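Local coordinates for protein uncharacterized peptidase Lmo0363 (Listeria monocytogenes, PDB 3L4E) that is probably a serine peptidase of the S51 family, similar to peptidase E, though its substrates are not established, at residues L5-S10 / E191-R196; S9-V14 / L115-S120; V124-N129 / L151-F156; F156-H161 / Y185-H190. All coordinates share one frame; numbering follows the deposited sequence.

Contact 1 of 4, residues L5-S10 / E191-R196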
loop_
_atom_site.group_PDB
_atom_site.type_symbol
_atom_site.label_atom_id
_atom_site.label_comp_id
_atom_site.label_asym_id
_atom_site.label_seq_id
_atom_site.Cartn_x
_atom_site.Cartn_y
_atom_site.Cartn_z
ATOM N N LEU A 5 -8.438 6.239 1.724
ATOM C CA LEU A 5 -7.274 5.379 1.866
ATOM C C LEU A 5 -7.308 4.670 3.203
ATOM O O LEU A 5 -7.707 5.255 4.211
ATOM C CB LEU A 5 -5.981 6.196 1.798
ATOM C CG LEU A 5 -5.871 7.357 0.807
ATOM C CD1 LEU A 5 -4.547 8.097 1.015
ATOM C CD2 LEU A 5 -6.003 6.861 -0.616
ATOM N N PHE A 6 -6.871 3.415 3.207
ATOM C CA PHE A 6 -6.670 2.660 4.438
ATOM C C PHE A 6 -5.226 2.192 4.410
ATOM O O PHE A 6 -4.863 1.397 3.546
ATOM C CB PHE A 6 -7.628 1.466 4.453
ATOM C CG PHE A 6 -7.512 0.585 5.665
ATOM C CD1 PHE A 6 -8.302 0.821 6.787
ATOM C CD2 PHE A 6 -6.633 -0.490 5.683
ATOM C CE1 PHE A 6 -8.224 -0.002 7.903
ATOM C CE2 PHE A 6 -6.545 -1.319 6.807
ATOM C CZ PHE A 6 -7.340 -1.072 7.911
ATOM N N LEU A 7 -4.397 2.710 5.320
ATOM C CA LEU A 7 -2.970 2.384 5.320
ATOM C C LEU A 7 -2.621 1.498 6.513
ATOM O O LEU A 7 -3.102 1.720 7.621
ATOM C CB LEU A 7 -2.117 3.661 5.326
ATOM C CG LEU A 7 -2.473 4.699 4.260
ATOM C CD1 LEU A 7 -1.540 5.929 4.327
ATOM C CD2 LEU A 7 -2.423 4.062 2.877
ATOM N N THR A 8 -1.777 0.500 6.285
ATOM C CA THR A 8 -1.488 -0.499 7.302
ATOM C C THR A 8 -0.054 -1.012 7.145
ATOM O O THR A 8 0.527 -0.895 6.067
ATOM C CB THR A 8 -2.516 -1.674 7.200
ATOM O OG1 THR A 8 -2.174 -2.715 8.123
ATOM C CG2 THR A 8 -2.535 -2.258 5.798
ATOM N N SER A 9 0.512 -1.567 8.216
ATOM C CA SER A 9 1.798 -2.267 8.150
ATOM C C SER A 9 1.595 -3.729 7.784
ATOM O O SER A 9 2.489 -4.383 7.245
ATOM C CB SER A 9 2.516 -2.219 9.501
ATOM O OG SER A 9 2.704 -0.901 9.965
ATOM N N SER A 10 0.410 -4.242 8.106
ATOM C CA SER A 10 0.144 -5.671 8.047
ATOM C C SER A 10 -1.359 -5.878 8.013
ATOM O O SER A 10 -2.012 -5.863 9.053
ATOM C CB SER A 10 0.748 -6.360 9.276
ATOM O OG SER A 10 0.398 -7.734 9.339
ATOM N N GLU A 191 -1.632 -1.019 14.026
ATOM C CA GLU A 191 -2.240 0.282 13.756
ATOM C C GLU A 191 -2.620 0.406 12.284
ATOM O O GLU A 191 -1.975 -0.171 11.410
ATOM C CB GLU A 191 -1.277 1.427 14.118
ATOM C CG GLU A 191 -1.231 1.793 15.607
ATOM C CD GLU A 191 -0.193 2.870 15.914
ATOM O OE1 GLU A 191 0.860 2.883 15.241
ATOM O OE2 GLU A 191 -0.422 3.691 16.831
ATOM N N ALA A 192 -3.677 1.163 12.014
ATOM C CA ALA A 192 -4.035 1.512 10.649
ATOM C C ALA A 192 -4.334 3.000 10.613
ATOM O O ALA A 192 -4.660 3.595 11.646
ATOM C CB ALA A 192 -5.232 0.699 10.177
ATOM N N ILE A 193 -4.197 3.605 9.438
ATOM C CA ILE A 193 -4.563 5.007 9.254
ATOM C C ILE A 193 -5.793 5.063 8.353
ATOM O O ILE A 193 -5.762 4.560 7.213
ATOM C CB ILE A 193 -3.429 5.851 8.620
ATOM C CG1 ILE A 193 -2.081 5.566 9.298
ATOM C CG2 ILE A 193 -3.776 7.337 8.707
ATOM C CD1 ILE A 193 -0.894 6.187 8.579
ATOM N N PHE A 194 -6.869 5.639 8.889
ATOM C CA PHE A 194 -8.118 5.844 8.169
ATOM C C PHE A 194 -8.039 7.216 7.523
ATOM O O PHE A 194 -7.884 8.228 8.224
ATOM C CB PHE A 194 -9.311 5.905 9.132
ATOM C CG PHE A 194 -9.664 4.603 9.818
ATOM C CD1 PHE A 194 -8.853 3.487 9.757
ATOM C CD2 PHE A 194 -10.836 4.525 10.561
ATOM C CE1 PHE A 194 -9.217 2.314 10.411
ATOM C CE2 PHE A 194 -11.195 3.363 11.209
ATOM C CZ PHE A 194 -10.383 2.257 11.130
ATOM N N ILE A 195 -8.166 7.265 6.205
ATOM C CA ILE A 195 -8.157 8.541 5.502
ATOM C C ILE A 195 -9.407 8.717 4.647
ATOM O O ILE A 195 -9.658 7.948 3.717
ATOM C CB ILE A 195 -6.888 8.709 4.643
ATOM C CG1 ILE A 195 -5.654 8.708 5.545
ATOM C CG2 ILE A 195 -6.967 10.005 3.836
ATOM C CD1 ILE A 195 -4.362 8.369 4.856
ATOM N N ARG A 196 -10.194 9.727 5.001
ATOM C CA ARG A 196 -11.379 10.121 4.252
ATOM C C ARG A 196 -11.277 11.618 3.975
ATOM O O ARG A 196 -11.620 12.448 4.822
ATOM C CB ARG A 196 -12.651 9.819 5.049
ATOM C CG ARG A 196 -12.846 8.345 5.409
ATOM C CD ARG A 196 -13.508 7.574 4.273
ATOM N NE ARG A 196 -13.991 6.252 4.687
ATOM C CZ ARG A 196 -14.234 5.253 3.844
ATOM N NH1 ARG A 196 -14.037 5.425 2.543
ATOM N NH2 ARG A 196 -14.673 4.084 4.297
HETATM O O HOH W 1 -1.056 -2.438 10.453
#
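With CG of Phe6 turned anti to its backbone N (chi1 179°) and that of Phe194 set beside the backbone N instead, the two rings leave neighbouring antiparallel strands side by side and point the same way. Strands 4-8 and 191-196 belong to the central mixed beta-sheet, where 4-8 is the last of the parallel strands and 191-196 runs against it. Phe6 CE1 lies 3.6 Å from Phe194 CE1, the planes inclined at 33° in an oblique pairing. At its far end the Phe6 ring sets CZ 3.6 Å from Ala192 CB, so one ring spans two residues of the partner strand. Helix 15-21 covers this face, with Phe18 edge-to-face on Phe6 and Leu17 against Ala192 and Phe194.

The other face carries Leu5, Leu7, Ile193 and Ile195. Here CD1 of Ile195 is the shared tip: it reaches Leu7 CD1 at 3.8 Å and also packs on CD1 of Leu5, bridging two alternate residues of strand 4-8. Leu5 with Ile195 and Leu7 with Ile193 are hydrogen-bonded pairs, each closed by two backbone bonds. The straightest joins Leu7 N to Ile193 O (3.0 Å, 170° at the hydrogen), and the donor lies in the carbonyl plane.

Beyond Thr8 the strands part. Thr8 OG1 accepts from Ser10 N in an ST turn that bends the chain away, and water 1 links the two chains there, accepting from Ser9 N at 2.9 Å and donating to Glu191 O at 2.6 Å.

Contact 2 of 4, residues S9-V14 / L115-S120; sequences SSFKDV and LYIGES
Glu119 reaches from the end of strand 115-119 to the loop that follows strand 4-8, just before the strand-to-helix turn at Ser120, which fits a nucleophile elbow. From CB the chain runs fully extended, with CG anti to the backbone N. CG passes 3.8 Å from Ser9 O, and CD draws level with the amide of Phe11. At the tip, OE1 receives Phe11 N at 2.8 Å in a nearly straight bond (166° at the hydrogen), using the lone pair that faces away from OE2. The same oxygen takes a second proton from water 2, which in turn accepts from Lys12 N, so one carboxylate oxygen gathers the start of the 3-10 segment 11-13 directly and through water. OE2 is held by the backbone N of Gly87, which leaves both ends of the buried carboxylate fixed.

Lower down the strand, Ile117 CG2 meets the Phe11 ring obliquely at CD1, 4.0 Å away. That ring is also met edge-to-face by Tyr84 and Phe18.

Ser120, a charge-relay residue by similarity and presumably the nucleophile, has backbone angles in the strained region (phi 50°, psi -110°), as expected of such an elbow, and it precedes helix 121-124. Two conformers are modelled for its side chain; in one of them OG stands beside the backbone N and gives its proton to Ser9 O at 2.6 Å, a bond that holds for that conformer only.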
loop_
_atom_site.group_PDB
_atom_site.type_symbol
_atom_site.label_atom_id
_atom_site.label_comp_id
_atom_site.label_asym_id
_atom_site.label_seq_id
_atom_site.Cartn_x
_atom_site.Cartn_y
_atom_site.Cartn_z
ATOM N N SER A 9 0.512 -1.567 8.216
ATOM C CA SER A 9 1.798 -2.267 8.150
ATOM C C SER A 9 1.595 -3.729 7.784
ATOM O O SER A 9 2.489 -4.383 7.245
ATOM C CB SER A 9 2.516 -2.219 9.501
ATOM O OG SER A 9 2.704 -0.901 9.965
ATOM N N SER A 10 0.410 -4.242 8.106
ATOM C CA SER A 10 0.144 -5.671 8.047
ATOM C C SER A 10 -1.359 -5.878 8.013
ATOM O O SER A 10 -2.012 -5.863 9.053
ATOM C CB SER A 10 0.748 -6.360 9.276
ATOM O OG SER A 10 0.398 -7.734 9.339
ATOM N N PHE A 11 -1.917 -6.034 6.816
ATOM C CA PHE A 11 -3.365 -6.068 6.689
ATOM C C PHE A 11 -3.969 -7.175 7.554
ATOM O O PHE A 11 -4.997 -6.977 8.188
ATOM C CB PHE A 11 -3.810 -6.190 5.220
ATOM C CG PHE A 11 -5.307 -6.111 5.038
ATOM C CD1 PHE A 11 -5.950 -4.886 5.063
ATOM C CD2 PHE A 11 -6.070 -7.261 4.875
ATOM C CE1 PHE A 11 -7.330 -4.792 4.921
ATOM C CE2 PHE A 11 -7.454 -7.186 4.726
ATOM C CZ PHE A 11 -8.089 -5.948 4.752
ATOM N N LYS A 12 -3.308 -8.326 7.601
ATOM C CA LYS A 12 -3.857 -9.457 8.332
ATOM C C LYS A 12 -3.952 -9.183 9.834
ATOM O O LYS A 12 -4.688 -9.868 10.537
ATOM C CB LYS A 12 -3.069 -10.743 8.041
ATOM C CG LYS A 12 -1.627 -10.745 8.510
ATOM C CD LYS A 12 -1.497 -11.207 9.945
ATOM C CE LYS A 12 -0.036 -11.423 10.327
ATOM N NZ LYS A 12 0.102 -11.984 11.706
ATOM N N ASP A 13 -3.227 -8.177 10.314
ATOM C CA ASP A 13 -3.221 -7.850 11.741
ATOM C C ASP A 13 -4.289 -6.823 12.107
ATOM O O ASP A 13 -4.548 -6.590 13.292
ATOM C CB ASP A 13 -1.848 -7.327 12.177
ATOM C CG ASP A 13 -0.826 -8.433 12.362
ATOM O OD1 ASP A 13 -1.222 -9.597 12.592
ATOM O OD2 ASP A 13 0.380 -8.125 12.301
ATOM N N VAL A 14 -4.919 -6.210 11.104
ATOM C CA VAL A 14 -5.896 -5.149 11.382
ATOM C C VAL A 14 -7.211 -5.307 10.617
ATOM O O VAL A 14 -7.902 -4.320 10.335
ATOM C CB VAL A 14 -5.320 -3.742 11.089
ATOM C CG1 VAL A 14 -4.146 -3.429 12.011
ATOM C CG2 VAL A 14 -4.884 -3.621 9.624
ATOM N N LEU A 115 -11.604 3.273 -3.183
ATOM C CA LEU A 115 -10.850 2.979 -1.968
ATOM C C LEU A 115 -9.504 2.334 -2.280
ATOM O O LEU A 115 -9.439 1.327 -2.990
ATOM C CB LEU A 115 -11.659 2.061 -1.049
ATOM C CG LEU A 115 -10.937 1.512 0.184
ATOM C CD1 LEU A 115 -10.484 2.643 1.095
ATOM C CD2 LEU A 115 -11.825 0.529 0.942
ATOM N N TYR A 116 -8.443 2.917 -1.727
ATOM C CA TYR A 116 -7.082 2.404 -1.851
ATOM C C TYR A 116 -6.619 1.821 -0.520
ATOM O O TYR A 116 -6.642 2.510 0.512
ATOM C CB TYR A 116 -6.140 3.532 -2.289
ATOM C CG TYR A 116 -4.682 3.130 -2.406
ATOM C CD1 TYR A 116 -4.163 2.651 -3.608
ATOM C CD2 TYR A 116 -3.820 3.238 -1.316
ATOM C CE1 TYR A 116 -2.838 2.278 -3.719
ATOM C CE2 TYR A 116 -2.481 2.867 -1.419
ATOM C CZ TYR A 116 -1.996 2.397 -2.632
ATOM O OH TYR A 116 -0.682 2.013 -2.767
ATOM N N ILE A 117 -6.221 0.552 -0.542
ATOM C CA ILE A 117 -5.685 -0.114 0.640
ATOM C C ILE A 117 -4.198 -0.329 0.407
ATOM O O ILE A 117 -3.799 -1.003 -0.551
ATOM C CB ILE A 117 -6.349 -1.474 0.887
ATOM C CG1 ILE A 117 -7.872 -1.328 1.013
ATOM C CG2 ILE A 117 -5.734 -2.152 2.125
ATOM C CD1 ILE A 117 -8.609 -2.652 0.831
ATOM N N GLY A 118 -3.373 0.278 1.252
ATOM C CA GLY A 118 -1.933 0.177 1.080
ATOM C C GLY A 118 -1.246 -0.473 2.257
ATOM O O GLY A 118 -1.319 0.046 3.376
ATOM N N GLU A 119 -0.577 -1.597 2.005
ATOM C CA GLU A 119 0.118 -2.338 3.052
ATOM C C GLU A 119 1.624 -2.172 2.952
ATOM O O GLU A 119 2.221 -2.518 1.929
ATOM C CB GLU A 119 -0.198 -3.824 2.946
ATOM C CG GLU A 119 0.598 -4.675 3.924
ATOM C CD GLU A 119 0.327 -6.146 3.734
ATOM O OE1 GLU A 119 -0.362 -6.722 4.588
ATOM O OE2 GLU A 119 0.778 -6.724 2.723
ATOM N N SER A 120 2.229 -1.662 4.023
ATOM C CA SER A 120 3.674 -1.433 4.075
ATOM C C SER A 120 4.157 -0.672 2.840
ATOM O O SER A 120 3.846 0.506 2.697
ATOM C CB SER A 120 4.420 -2.750 4.283
ATOM O OG SER A 120 4.146 -3.259 5.576
HETATM O O HOH W 2 -1.079 -9.190 5.336
#

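Contact 3 of 4, residues V124-N129 / L151-F156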
loop_
_atom_site.group_PDB
_atom_site.type_symbol
_atom_site.label_atom_id
_atom_site.label_comp_id
_atom_site.label_asym_id
_atom_site.label_seq_id
_atom_site.Cartn_x
_atom_site.Cartn_y
_atom_site.Cartn_z
ATOM N N VAL A 124 3.782 3.189 1.938
ATOM C CA VAL A 124 4.911 4.089 1.769
ATOM C C VAL A 124 4.779 4.903 0.474
ATOM O O VAL A 124 5.110 6.096 0.454
ATOM C CB VAL A 124 6.261 3.327 1.835
ATOM C CG1 VAL A 124 7.436 4.241 1.480
ATOM C CG2 VAL A 124 6.460 2.725 3.216
ATOM N N ILE A 125 4.292 4.282 -0.606
ATOM C CA ILE A 125 4.190 5.020 -1.878
ATOM C C ILE A 125 3.128 6.130 -1.896
ATOM O O ILE A 125 3.058 6.898 -2.861
ATOM C CB ILE A 125 4.003 4.096 -3.125
ATOM C CG1 ILE A 125 2.689 3.322 -3.044
ATOM C CG2 ILE A 125 5.186 3.159 -3.297
ATOM C CD1 ILE A 125 2.319 2.666 -4.370
ATOM N N THR A 126 2.312 6.233 -0.847
ATOM C CA THR A 126 1.374 7.358 -0.753
ATOM C C THR A 126 2.076 8.659 -0.348
ATOM O O THR A 126 1.515 9.738 -0.502
ATOM C CB THR A 126 0.213 7.105 0.236
ATOM O OG1 THR A 126 0.721 7.027 1.574
ATOM C CG2 THR A 126 -0.541 5.829 -0.105
ATOM N N SER A 127 3.301 8.546 0.161
ATOM C CA SER A 127 4.081 9.709 0.591
ATOM C C SER A 127 4.603 10.524 -0.586
ATOM O O SER A 127 4.517 10.099 -1.737
ATOM C CB SER A 127 5.269 9.250 1.432
ATOM O OG SER A 127 6.249 8.626 0.615
ATOM N N PRO A 128 5.156 11.708 -0.301
ATOM C CA PRO A 128 5.743 12.505 -1.388
ATOM C C PRO A 128 6.958 11.841 -2.035
ATOM O O PRO A 128 7.173 12.014 -3.229
ATOM C CB PRO A 128 6.173 13.796 -0.679
ATOM C CG PRO A 128 5.293 13.868 0.545
ATOM C CD PRO A 128 5.119 12.446 0.976
ATOM N N ASN A 129 7.743 11.099 -1.262
ATOM C CA ASN A 129 9.028 10.586 -1.740
ATOM C C ASN A 129 9.487 9.434 -0.850
ATOM O O ASN A 129 9.443 9.541 0.377
ATOM C CB ASN A 129 10.067 11.721 -1.760
ATOM C CG ASN A 129 11.461 11.244 -2.129
ATOM O OD1 ASN A 129 12.143 10.612 -1.323
ATOM N ND2 ASN A 129 11.896 11.558 -3.347
ATOM N N LEU A 151 3.411 8.821 -4.979
ATOM C CA LEU A 151 2.044 9.243 -5.305
ATOM C C LEU A 151 1.695 10.605 -4.716
ATOM O O LEU A 151 0.849 11.321 -5.248
ATOM C CB LEU A 151 1.006 8.202 -4.860
ATOM C CG LEU A 151 1.149 6.796 -5.436
ATOM C CD1 LEU A 151 0.081 5.878 -4.840
ATOM C CD2 LEU A 151 1.063 6.807 -6.950
ATOM N N ASN A 152 2.330 10.947 -3.601
ATOM C CA ASN A 152 2.141 12.267 -3.014
ATOM C C ASN A 152 0.664 12.517 -2.705
ATOM O O ASN A 152 0.149 13.618 -2.906
ATOM C CB ASN A 152 2.681 13.336 -3.971
ATOM C CG ASN A 152 2.847 14.684 -3.307
ATOM O OD1 ASN A 152 3.023 14.776 -2.092
ATOM N ND2 ASN A 152 2.799 15.742 -4.104
ATOM N N LEU A 153 -0.016 11.476 -2.232
ATOM C CA LEU A 153 -1.420 11.579 -1.852
ATOM C C LEU A 153 -1.586 12.278 -0.518
ATOM O O LEU A 153 -2.592 12.934 -0.277
ATOM C CB LEU A 153 -2.053 10.189 -1.761
ATOM C CG LEU A 153 -2.450 9.542 -3.080
ATOM C CD1 LEU A 153 -2.457 8.033 -2.954
ATOM C CD2 LEU A 153 -3.808 10.063 -3.524
ATOM N N VAL A 154 -0.603 12.106 0.358
ATOM C CA VAL A 154 -0.627 12.740 1.664
ATOM C C VAL A 154 0.700 13.443 1.888
ATOM O O VAL A 154 1.715 13.090 1.288
ATOM C CB VAL A 154 -0.891 11.732 2.803
ATOM C CG1 VAL A 154 -2.319 11.186 2.718
ATOM C CG2 VAL A 154 0.127 10.605 2.772
ATOM N N ASP A 155 0.691 14.447 2.748
ATOM C CA ASP A 155 1.904 15.208 2.992
ATOM C C ASP A 155 2.849 14.429 3.895
ATOM O O ASP A 155 4.039 14.725 3.968
ATOM C CB ASP A 155 1.569 16.571 3.600
ATOM C CG ASP A 155 0.812 17.472 2.637
ATOM O OD1 ASP A 155 0.777 17.165 1.424
ATOM O OD2 ASP A 155 0.256 18.496 3.092
ATOM N N PHE A 156 2.322 13.414 4.572
ATOM C CA PHE A 156 3.133 12.654 5.520
ATOM C C PHE A 156 3.762 11.382 4.942
ATOM O O PHE A 156 3.318 10.859 3.910
ATOM C CB PHE A 156 2.353 12.357 6.811
ATOM C CG PHE A 156 1.110 11.522 6.610
ATOM C CD1 PHE A 156 1.184 10.136 6.570
ATOM C CD2 PHE A 156 -0.133 12.123 6.487
ATOM C CE1 PHE A 156 0.041 9.367 6.410
ATOM C CE2 PHE A 156 -1.284 11.357 6.320
ATOM C CZ PHE A 156 -1.191 9.977 6.276
HETATM O O HOH W 3 2.468 8.247 3.519
#
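The side chains of Asn152 and Pro128 cross at about a right angle, with the amide oxygen OD1 of Asn152 3.6 Å from Pro128 CB. Phe156 offers one face of its ring to Val154, whose CG2 sits 3.7 Å above the plane over the ring centre. The same methyl reaches Thr126 across the contact, lying 3.8 Å from OG1, and so touches both the ring and the threonine. From the end of helix 121-124 onward the chain is loop in both segments, and a type I turn from Val124 to Ser127 shapes the first of them.

Backbone bonds do most of the joining. Thr126 O accepts from Leu153 N at 2.9 Å and from Val154 N at 3.3 Å, the two donors arriving from opposite faces of its plane. Leu151 N meets Ile125 O nearly head-on (C=O...N 169°), whereas Asn152 N comes to Ser127 O from well above the carbonyl plane, 57° out. Ile125 CD1 packs against Leu151 CD1 on the apolar side, which helices 90-100 and 102-111 cover.

Ser127 OG sits between its own backbone N and carbonyl carbon (chi1 72°), from where it curls back to donate to Val124 O, joining the turn's own N-H at that acceptor. Water 3 donates both its protons, to Thr126 OG1 at 2.9 Å and to Phe156 O at 2.8 Å, while the threonine hydroxyl itself is bonded to Ala123 O. Consecutive amides from 151 to 154 thus all find carbonyls of residues 125-127, so the two segments are held together chiefly by main-chain bonds, four amides to three carbonyls.

Contact 4 of 4, residues F156-H161 / Y185-H190; sequences FSTLPH and YPISNH. With SO4 (sulfate ion), chain B.
The short two-stranded parallel sheet of 157-159 and 184-186 leads into the probable catalytic site, where His161 is a charge-relay residue by similarity. Three backbone bonds join the strands and their continuation: Tyr185 N to Ser157 O (2.9 Å), Leu159 N to Tyr185 O, and Ile187 N to Leu159 O, the last almost straight at 179°. On the face of Thr158 and Tyr185, CG2 of Thr158 touches Ile187 CD1 at 3.6 Å. Before the strand, Phe156 takes Tyr185 CD1 over one ring face, 3.5 Å above the plane and toward the rim, with the ring planes 40° apart. Leu159 turns to the other face, under helix 168-177.

Past the strands, Asn189 ND2 donates to His161 ND1 at 2.7 Å. The nitrogen lies close to the imidazole plane, at the ring edge, although the amide as a whole is turned 73° from the ring. This bond fixes the rotation of the imidazole, whose NE2 is directed to the Ser120 side; Phe167 stacks on the ring.

A sulfate, probably from the crystallisation liquor, is bound just beyond. His190 ND1 donates to its O1 at 2.7 Å, in the ring plane; Asn164 and Arg204 also bind the ion. Ser120 at a strand-to-helix elbow facing His161, with Asn189 holding the imidazole, is consistent with the serine-peptidase charge-relay pair assigned by similarity.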
loop_
_atom_site.group_PDB
_atom_site.type_symbol
_atom_site.label_atom_id
_atom_site.label_comp_id
_atom_site.label_asym_id
_atom_site.label_seq_id
_atom_site.Cartn_x
_atom_site.Cartn_y
_atom_site.Cartn_z
ATOM N N PHE A 156 2.322 13.414 4.572
ATOM C CA PHE A 156 3.133 12.654 5.520
ATOM C C PHE A 156 3.762 11.382 4.942
ATOM O O PHE A 156 3.318 10.859 3.910
ATOM C CB PHE A 156 2.353 12.357 6.811
ATOM C CG PHE A 156 1.110 11.522 6.610
ATOM C CD1 PHE A 156 1.184 10.136 6.570
ATOM C CD2 PHE A 156 -0.133 12.123 6.487
ATOM C CE1 PHE A 156 0.041 9.367 6.410
ATOM C CE2 PHE A 156 -1.284 11.357 6.320
ATOM C CZ PHE A 156 -1.191 9.977 6.276
ATOM N N SER A 157 4.802 10.900 5.624
ATOM C CA SER A 157 5.569 9.737 5.185
ATOM C C SER A 157 5.367 8.549 6.122
ATOM O O SER A 157 5.997 8.456 7.180
ATOM C CB SER A 157 7.058 10.084 5.100
ATOM O OG SER A 157 7.277 11.154 4.199
ATOM N N THR A 158 4.493 7.634 5.720
ATOM C CA THR A 158 4.125 6.510 6.569
ATOM C C THR A 158 5.313 5.587 6.793
ATOM O O THR A 158 5.998 5.199 5.846
ATOM C CB THR A 158 2.953 5.725 5.970
ATOM O OG1 THR A 158 1.855 6.619 5.744
ATOM C CG2 THR A 158 2.517 4.601 6.898
ATOM N N LEU A 159 5.553 5.246 8.053
ATOM C CA LEU A 159 6.663 4.374 8.423
ATOM C C LEU A 159 6.110 3.107 9.066
ATOM O O LEU A 159 5.734 3.113 10.233
ATOM C CB LEU A 159 7.608 5.096 9.377
ATOM C CG LEU A 159 8.851 4.321 9.804
ATOM C CD1 LEU A 159 9.682 3.921 8.593
ATOM C CD2 LEU A 159 9.669 5.167 10.762
ATOM N N PRO A 160 6.049 2.011 8.297
ATOM C CA PRO A 160 5.375 0.811 8.806
ATOM C C PRO A 160 6.273 -0.040 9.695
ATOM O O PRO A 160 7.503 0.122 9.704
ATOM C CB PRO A 160 5.017 0.050 7.527
ATOM C CG PRO A 160 6.109 0.423 6.574
ATOM C CD PRO A 160 6.503 1.851 6.903
ATOM N N HIS A 161 5.636 -0.943 10.437
ATOM C CA HIS A 161 6.309 -1.794 11.414
ATOM C C HIS A 161 7.024 -0.974 12.494
ATOM O O HIS A 161 8.041 -1.417 13.018
ATOM C CB HIS A 161 7.308 -2.749 10.739
ATOM C CG HIS A 161 6.789 -3.425 9.504
ATOM N ND1 HIS A 161 5.699 -4.270 9.514
ATOM C CD2 HIS A 161 7.232 -3.404 8.224
ATOM C CE1 HIS A 161 5.484 -4.728 8.294
ATOM N NE2 HIS A 161 6.401 -4.218 7.490
ATOM N N TYR A 185 5.179 9.668 9.642
ATOM C CA TYR A 185 3.956 9.266 10.336
ATOM C C TYR A 185 4.093 7.795 10.715
ATOM O O TYR A 185 3.812 6.915 9.906
ATOM C CB TYR A 185 2.748 9.457 9.405
ATOM C CG TYR A 185 1.395 9.522 10.098
ATOM C CD1 TYR A 185 0.627 10.682 10.058
ATOM C CD2 TYR A 185 0.888 8.430 10.787
ATOM C CE1 TYR A 185 -0.611 10.756 10.691
ATOM C CE2 TYR A 185 -0.348 8.491 11.421
ATOM C CZ TYR A 185 -1.093 9.657 11.371
ATOM O OH TYR A 185 -2.323 9.727 12.008
ATOM N N PRO A 186 4.551 7.520 11.941
ATOM C CA PRO A 186 4.809 6.135 12.365
ATOM C C PRO A 186 3.537 5.315 12.610
ATOM O O PRO A 186 2.606 5.826 13.221
ATOM C CB PRO A 186 5.552 6.315 13.698
ATOM C CG PRO A 186 6.005 7.730 13.717
ATOM C CD PRO A 186 4.991 8.498 12.952
ATOM N N ILE A 187 3.500 4.068 12.135
ATOM C CA ILE A 187 2.437 3.125 12.511
ATOM C C ILE A 187 3.000 1.729 12.766
ATOM O O ILE A 187 3.841 1.234 12.014
ATOM C CB ILE A 187 1.282 3.041 11.474
ATOM C CG1 ILE A 187 1.805 2.707 10.069
ATOM C CG2 ILE A 187 0.452 4.321 11.485
ATOM C CD1 ILE A 187 0.716 2.311 9.069
ATOM N N SER A 188 2.539 1.108 13.843
ATOM C CA SER A 188 2.961 -0.237 14.211
ATOM C C SER A 188 2.162 -1.299 13.457
ATOM O O SER A 188 1.266 -0.978 12.674
ATOM C CB SER A 188 2.789 -0.442 15.715
ATOM O OG SER A 188 1.420 -0.346 16.083
ATOM N N ASN A 189 2.483 -2.567 13.698
ATOM C CA ASN A 189 1.790 -3.666 13.023
ATOM C C ASN A 189 0.288 -3.733 13.303
ATOM O O ASN A 189 -0.486 -4.205 12.469
ATOM C CB ASN A 189 2.434 -5.009 13.357
ATOM C CG ASN A 189 3.766 -5.203 12.670
ATOM O OD1 ASN A 189 4.630 -5.933 13.164
ATOM N ND2 ASN A 189 3.948 -4.545 11.531
ATOM N N HIS A 190 -0.131 -3.259 14.469
ATOM C CA HIS A 190 -1.554 -3.314 14.803
ATOM C C HIS A 190 -2.246 -1.956 14.744
ATOM O O HIS A 190 -3.319 -1.769 15.315
ATOM C CB HIS A 190 -1.766 -4.012 16.144
ATOM C CG HIS A 190 -1.374 -5.455 16.123
ATOM N ND1 HIS A 190 -0.076 -5.877 16.308
ATOM C CD2 HIS A 190 -2.106 -6.573 15.901
ATOM C CE1 HIS A 190 -0.028 -7.195 16.224
ATOM N NE2 HIS A 190 -1.247 -7.641 15.983
HETATM S S SO4 B . 1.727 -3.199 18.026
HETATM O O1 SO4 B . 1.860 -4.052 16.847
HETATM O O2 SO4 B . 1.169 -3.981 19.129
HETATM O O3 SO4 B . 3.028 -2.656 18.398
HETATM O O4 SO4 B . 0.818 -2.097 17.722
#

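Contacts 1 and 2 lie side by side in the central sheet, centres 6 Å apart: strand 4-8 has 191-196 on one flank and 115-119 on the other, and both contacts use Ser9 and Ser10. Along the chain, contact 2 closes before contact 3 opens, and contact 3 leads through Phe156 into contact 4; both are nested in the long loop closed by contact 1. Contact 3 sits about 13 Å from contact 1 between centres, with Phe156 packing on Ile193 and Ile195. Contact 4 meets contacts 1 and 2 at Ser9, whose OG bonds His161 N. At the C-terminal ends of strands 4-8 and 115-119, Ser120 meets His161, some 40 residues on, from the loop after strand 157-159, forming the presumed active site.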